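Local coordinates for protein tryptophan--tRNA ligase (Mycoplasma pneumoniae, PDB 2YY5) that probably catalyses the ATP-dependent attachment of L-tryptophan to tRNA(Trp), releasing AMP and diphosphate, as a homodimer, at residues I227-F240 / L275-N289. The protein carries 1 engineered substitution. Numbering follows the deposited sequence.
Sequences IRQATTDSFNKIRF and LEAYFSTKSYLDLKN
I227 lays its CG2 methyl beside the aliphatic stem of K288, with CB 3.9 Å away, a branched apolar chain suited to a lysine's methylenes. Extended through all its outer torsions, that lysine carries NZ past the last turn of helix 220-228. K288 NZ donates to R228 O, from well above that carbonyl's plane (2.8 Å), and to A230 O, tilted 15° from the plane of the A230 carbonyl (2.8 Å); a long lysine suits this place, because its end can reach two carbonyls at the helix end. A230, small enough to let the lysine pass, touches CE with its methyl. T232 then sets OG1 at the edge of the Y284 ring, and its CB also touches CD1. D233 receives the phenol: Y284 OH donates to OD1 on its syn side (2.5 Å), the carboxylate standing nearly upright to the ring. The same oxygen accepts F235 N in an Asx turn, which fixes the carboxylate. Farther along the loop K237 N gives Y284 OH an almost straight bond (2.9 Å, 172°), making the phenol both donor and acceptor. I238, buried, packs between Y284 and F279: CG1 lies at the ring edge of Y284, and CG2, anti to the backbone N, meets F279 CB (3.5 Å). A water donates to both I238 O and E276 O. At F240, the backbone N donates to E276 OE1 (3.0 Å), which also lies at the phenyl edge. Y284, within the S283/D286 capping box, and K288, one turn on, thus bind loop 229-240, with its Asx turn, to the N-terminal end of helix 284-308 in this class I synthetase.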
# COMPACT_ATOMS: atom_id res chain seq x y z
N ILE B 227 -26.94 -27.88 14.05
CA ILE B 227 -28.20 -27.22 14.32
C ILE B 227 -28.92 -27.86 15.50
O ILE B 227 -29.48 -27.16 16.35
CB ILE B 227 -29.08 -27.22 13.05
CG1 ILE B 227 -28.43 -26.31 12.00
CG2 ILE B 227 -30.48 -26.74 13.37
CD1 ILE B 227 -28.95 -26.48 10.60
N ARG B 228 -28.88 -29.19 15.56
CA ARG B 228 -29.53 -29.91 16.66
C ARG B 228 -28.96 -29.46 18.00
O ARG B 228 -29.64 -29.51 19.01
CB ARG B 228 -29.30 -31.41 16.52
CG ARG B 228 -29.97 -32.22 17.61
CD ARG B 228 -31.30 -32.75 17.11
NE ARG B 228 -31.08 -33.61 15.96
CZ ARG B 228 -32.05 -34.17 15.24
NH1 ARG B 228 -31.75 -34.95 14.21
NH2 ARG B 228 -33.32 -33.97 15.56
N GLN B 229 -27.70 -29.04 17.99
CA GLN B 229 -27.01 -28.60 19.20
C GLN B 229 -27.04 -27.09 19.41
O GLN B 229 -26.44 -26.58 20.36
CB GLN B 229 -25.54 -29.03 19.15
CG GLN B 229 -25.27 -30.48 18.85
CD GLN B 229 -23.80 -30.71 18.57
OE1 GLN B 229 -23.23 -30.14 17.63
NE2 GLN B 229 -23.16 -31.53 19.40
N ALA B 230 -27.69 -26.36 18.51
CA ALA B 230 -27.76 -24.90 18.63
C ALA B 230 -28.28 -24.51 20.00
O ALA B 230 -29.34 -24.98 20.43
CB ALA B 230 -28.67 -24.33 17.54
N THR B 231 -27.53 -23.66 20.69
CA THR B 231 -27.94 -23.22 22.02
C THR B 231 -29.20 -22.35 21.94
O THR B 231 -29.29 -21.43 21.13
CB THR B 231 -26.80 -22.43 22.73
OG1 THR B 231 -26.56 -21.20 22.04
CG2 THR B 231 -25.52 -23.24 22.75
N THR B 232 -30.19 -22.68 22.77
CA THR B 232 -31.45 -21.94 22.81
C THR B 232 -31.58 -21.23 24.15
O THR B 232 -30.79 -20.34 24.48
CB THR B 232 -32.66 -22.88 22.58
OG1 THR B 232 -32.64 -23.93 23.55
CG2 THR B 232 -32.61 -23.51 21.19
N ASP B 233 -32.58 -21.62 24.93
CA ASP B 233 -32.82 -21.03 26.25
C ASP B 233 -33.86 -21.88 26.96
O ASP B 233 -34.36 -22.85 26.38
CB ASP B 233 -33.32 -19.59 26.10
CG ASP B 233 -34.55 -19.48 25.21
OD1 ASP B 233 -35.59 -20.08 25.56
OD2 ASP B 233 -34.48 -18.80 24.17
N SER B 234 -34.19 -21.53 28.20
CA SER B 234 -35.18 -22.31 28.94
C SER B 234 -36.49 -21.55 29.17
O SER B 234 -37.12 -21.69 30.23
CB SER B 234 -34.59 -22.80 30.28
OG SER B 234 -34.02 -21.75 31.03
N PHE B 235 -36.89 -20.77 28.17
CA PHE B 235 -38.13 -20.00 28.23
C PHE B 235 -39.21 -20.66 27.37
O PHE B 235 -40.37 -20.28 27.42
CB PHE B 235 -37.91 -18.57 27.71
CG PHE B 235 -36.99 -17.75 28.55
CD1 PHE B 235 -37.28 -17.51 29.90
CD2 PHE B 235 -35.84 -17.18 28.00
CE1 PHE B 235 -36.43 -16.72 30.68
CE2 PHE B 235 -34.99 -16.40 28.78
CZ PHE B 235 -35.28 -16.16 30.12
N ASN B 236 -38.79 -21.64 26.57
CA ASN B 236 -39.68 -22.36 25.66
C ASN B 236 -40.73 -21.49 24.98
O ASN B 236 -41.93 -21.66 25.18
CB ASN B 236 -40.35 -23.53 26.38
CG ASN B 236 -41.25 -24.34 25.46
OD1 ASN B 236 -42.44 -24.05 25.33
ND2 ASN B 236 -40.68 -25.34 24.81
N LYS B 237 -40.26 -20.55 24.17
CA LYS B 237 -41.16 -19.66 23.44
C LYS B 237 -40.50 -19.24 22.13
O LYS B 237 -39.51 -18.51 22.14
CB LYS B 237 -41.46 -18.41 24.27
CG LYS B 237 -42.71 -17.68 23.81
CD LYS B 237 -43.97 -18.20 24.52
CE LYS B 237 -44.20 -19.69 24.29
NZ LYS B 237 -45.30 -20.22 25.16
N ILE B 238 -41.04 -19.71 21.01
CA ILE B 238 -40.48 -19.36 19.71
C ILE B 238 -41.07 -18.06 19.19
O ILE B 238 -42.25 -17.97 18.87
CB ILE B 238 -40.73 -20.48 18.68
CG1 ILE B 238 -40.04 -21.77 19.15
CG2 ILE B 238 -40.17 -20.07 17.33
CD1 ILE B 238 -40.49 -23.03 18.42
N ARG B 239 -40.21 -17.04 19.13
CA ARG B 239 -40.59 -15.71 18.66
C ARG B 239 -39.32 -14.93 18.40
O ARG B 239 -38.23 -15.38 18.75
CB ARG B 239 -41.39 -14.99 19.74
CG ARG B 239 -40.61 -14.77 21.03
CD ARG B 239 -41.46 -14.03 22.04
NE ARG B 239 -41.33 -14.59 23.38
CZ ARG B 239 -42.30 -14.56 24.28
NH1 ARG B 239 -43.46 -13.99 23.98
NH2 ARG B 239 -42.11 -15.10 25.48
N PHE B 240 -39.46 -13.75 17.79
CA PHE B 240 -38.30 -12.91 17.51
C PHE B 240 -38.02 -11.99 18.69
O PHE B 240 -38.75 -11.04 18.94
CB PHE B 240 -38.53 -12.06 16.25
CG PHE B 240 -38.57 -12.86 14.98
CD1 PHE B 240 -39.74 -13.51 14.58
CD2 PHE B 240 -37.44 -12.97 14.18
CE1 PHE B 240 -39.77 -14.26 13.40
CE2 PHE B 240 -37.46 -13.71 13.00
CZ PHE B 240 -38.63 -14.36 12.60
N LEU B 275 -44.50 -17.27 10.87
CA LEU B 275 -43.66 -18.22 11.58
C LEU B 275 -43.97 -18.32 13.08
O LEU B 275 -44.02 -19.42 13.65
CB LEU B 275 -42.18 -17.87 11.40
CG LEU B 275 -41.55 -17.92 10.00
CD1 LEU B 275 -40.03 -17.77 10.16
CD2 LEU B 275 -41.87 -19.25 9.32
N GLU B 276 -44.16 -17.18 13.73
CA GLU B 276 -44.46 -17.19 15.15
C GLU B 276 -45.77 -17.93 15.40
O GLU B 276 -45.89 -18.68 16.37
CB GLU B 276 -44.56 -15.76 15.71
CG GLU B 276 -43.23 -15.04 15.80
CD GLU B 276 -43.26 -13.91 16.82
OE1 GLU B 276 -42.27 -13.16 16.93
OE2 GLU B 276 -44.28 -13.80 17.53
N ALA B 277 -46.75 -17.71 14.52
CA ALA B 277 -48.05 -18.38 14.66
C ALA B 277 -47.89 -19.89 14.44
O ALA B 277 -48.51 -20.69 15.13
CB ALA B 277 -49.05 -17.80 13.66
N TYR B 278 -47.05 -20.26 13.49
CA TYR B 278 -46.82 -21.67 13.20
C TYR B 278 -46.13 -22.38 14.37
O TYR B 278 -46.55 -23.46 14.79
CB TYR B 278 -45.94 -21.81 11.94
CG TYR B 278 -45.62 -23.25 11.61
CD1 TYR B 278 -46.51 -24.03 10.88
CD2 TYR B 278 -44.46 -23.85 12.09
CE1 TYR B 278 -46.26 -25.38 10.64
CE2 TYR B 278 -44.20 -25.19 11.86
CZ TYR B 278 -45.10 -25.95 11.13
OH TYR B 278 -44.85 -27.29 10.91
N PHE B 279 -45.06 -21.79 14.88
CA PHE B 279 -44.32 -22.39 15.98
C PHE B 279 -44.99 -22.15 17.32
O PHE B 279 -44.48 -22.56 18.37
CB PHE B 279 -42.89 -21.87 15.98
CG PHE B 279 -42.07 -22.41 14.85
CD1 PHE B 279 -41.64 -23.74 14.88
CD2 PHE B 279 -41.79 -21.64 13.73
CE1 PHE B 279 -40.95 -24.28 13.80
CE2 PHE B 279 -41.10 -22.17 12.65
CZ PHE B 279 -40.68 -23.49 12.69
N SER B 280 -46.14 -21.49 17.26
CA SER B 280 -46.92 -21.17 18.44
C SER B 280 -47.16 -22.39 19.34
O SER B 280 -47.07 -22.29 20.56
CB SER B 280 -48.25 -20.57 18.02
OG SER B 280 -48.79 -19.74 19.03
N THR B 281 -47.45 -23.53 18.72
CA THR B 281 -47.73 -24.75 19.47
C THR B 281 -46.65 -25.82 19.33
O THR B 281 -46.90 -27.00 19.59
CB THR B 281 -49.06 -25.40 19.01
OG1 THR B 281 -48.90 -25.92 17.69
CG2 THR B 281 -50.18 -24.37 19.02
N LYS B 282 -45.45 -25.42 18.92
CA LYS B 282 -44.37 -26.39 18.72
C LYS B 282 -43.14 -26.16 19.59
O LYS B 282 -42.96 -25.09 20.17
CB LYS B 282 -44.00 -26.42 17.24
CG LYS B 282 -45.20 -26.70 16.36
CD LYS B 282 -44.89 -26.60 14.89
CE LYS B 282 -46.14 -26.88 14.07
NZ LYS B 282 -46.65 -28.26 14.27
N SER B 283 -42.29 -27.19 19.67
CA SER B 283 -41.08 -27.14 20.48
C SER B 283 -39.88 -26.55 19.75
O SER B 283 -39.91 -26.39 18.53
CB SER B 283 -40.71 -28.54 20.94
OG SER B 283 -40.28 -29.32 19.83
N TYR B 284 -38.84 -26.24 20.51
CA TYR B 284 -37.61 -25.70 19.94
C TYR B 284 -37.03 -26.74 18.98
O TYR B 284 -36.37 -26.41 18.00
CB TYR B 284 -36.59 -25.39 21.04
CG TYR B 284 -36.85 -24.12 21.83
CD1 TYR B 284 -35.98 -23.72 22.84
CD2 TYR B 284 -37.93 -23.29 21.53
CE1 TYR B 284 -36.17 -22.54 23.54
CE2 TYR B 284 -38.13 -22.10 22.22
CZ TYR B 284 -37.24 -21.72 23.22
OH TYR B 284 -37.41 -20.53 23.89
N LEU B 285 -37.28 -28.01 19.27
CA LEU B 285 -36.77 -29.06 18.42
C LEU B 285 -37.44 -28.99 17.05
O LEU B 285 -36.83 -29.33 16.04
CB LEU B 285 -36.98 -30.44 19.05
CG LEU B 285 -36.62 -30.57 20.54
CD1 LEU B 285 -35.28 -29.88 20.84
CD2 LEU B 285 -37.73 -29.94 21.37
N ASP B 286 -38.69 -28.54 17.01
CA ASP B 286 -39.43 -28.43 15.76
C ASP B 286 -38.85 -27.32 14.90
O ASP B 286 -38.92 -27.36 13.67
CB ASP B 286 -40.91 -28.13 16.05
CG ASP B 286 -41.63 -29.31 16.66
OD1 ASP B 286 -42.44 -29.10 17.59
OD2 ASP B 286 -41.41 -30.45 16.20
N LEU B 287 -38.27 -26.32 15.56
CA LEU B 287 -37.65 -25.19 14.89
C LEU B 287 -36.32 -25.64 14.28
O LEU B 287 -36.02 -25.32 13.12
CB LEU B 287 -37.41 -24.04 15.88
CG LEU B 287 -36.64 -22.79 15.44
CD1 LEU B 287 -37.31 -22.14 14.24
CD2 LEU B 287 -36.57 -21.81 16.60
N LYS B 288 -35.53 -26.38 15.05
CA LYS B 288 -34.24 -26.87 14.57
C LYS B 288 -34.44 -27.78 13.37
O LYS B 288 -33.65 -27.75 12.42
CB LYS B 288 -33.50 -27.61 15.68
CG LYS B 288 -32.92 -26.69 16.73
CD LYS B 288 -32.19 -27.47 17.82
CE LYS B 288 -31.53 -26.51 18.81
NZ LYS B 288 -30.89 -27.22 19.94
N ASN B 289 -35.49 -28.59 13.43
CA ASN B 289 -35.83 -29.52 12.36
C ASN B 289 -36.09 -28.79 11.05
O ASN B 289 -35.55 -29.16 10.01
CB ASN B 289 -37.07 -30.33 12.73
CG ASN B 289 -36.73 -31.69 13.28
OD1 ASN B 289 -36.42 -31.84 14.46
ND2 ASN B 289 -36.78 -32.70 12.42
O HOH W 1 -44.75 -19.04 18.65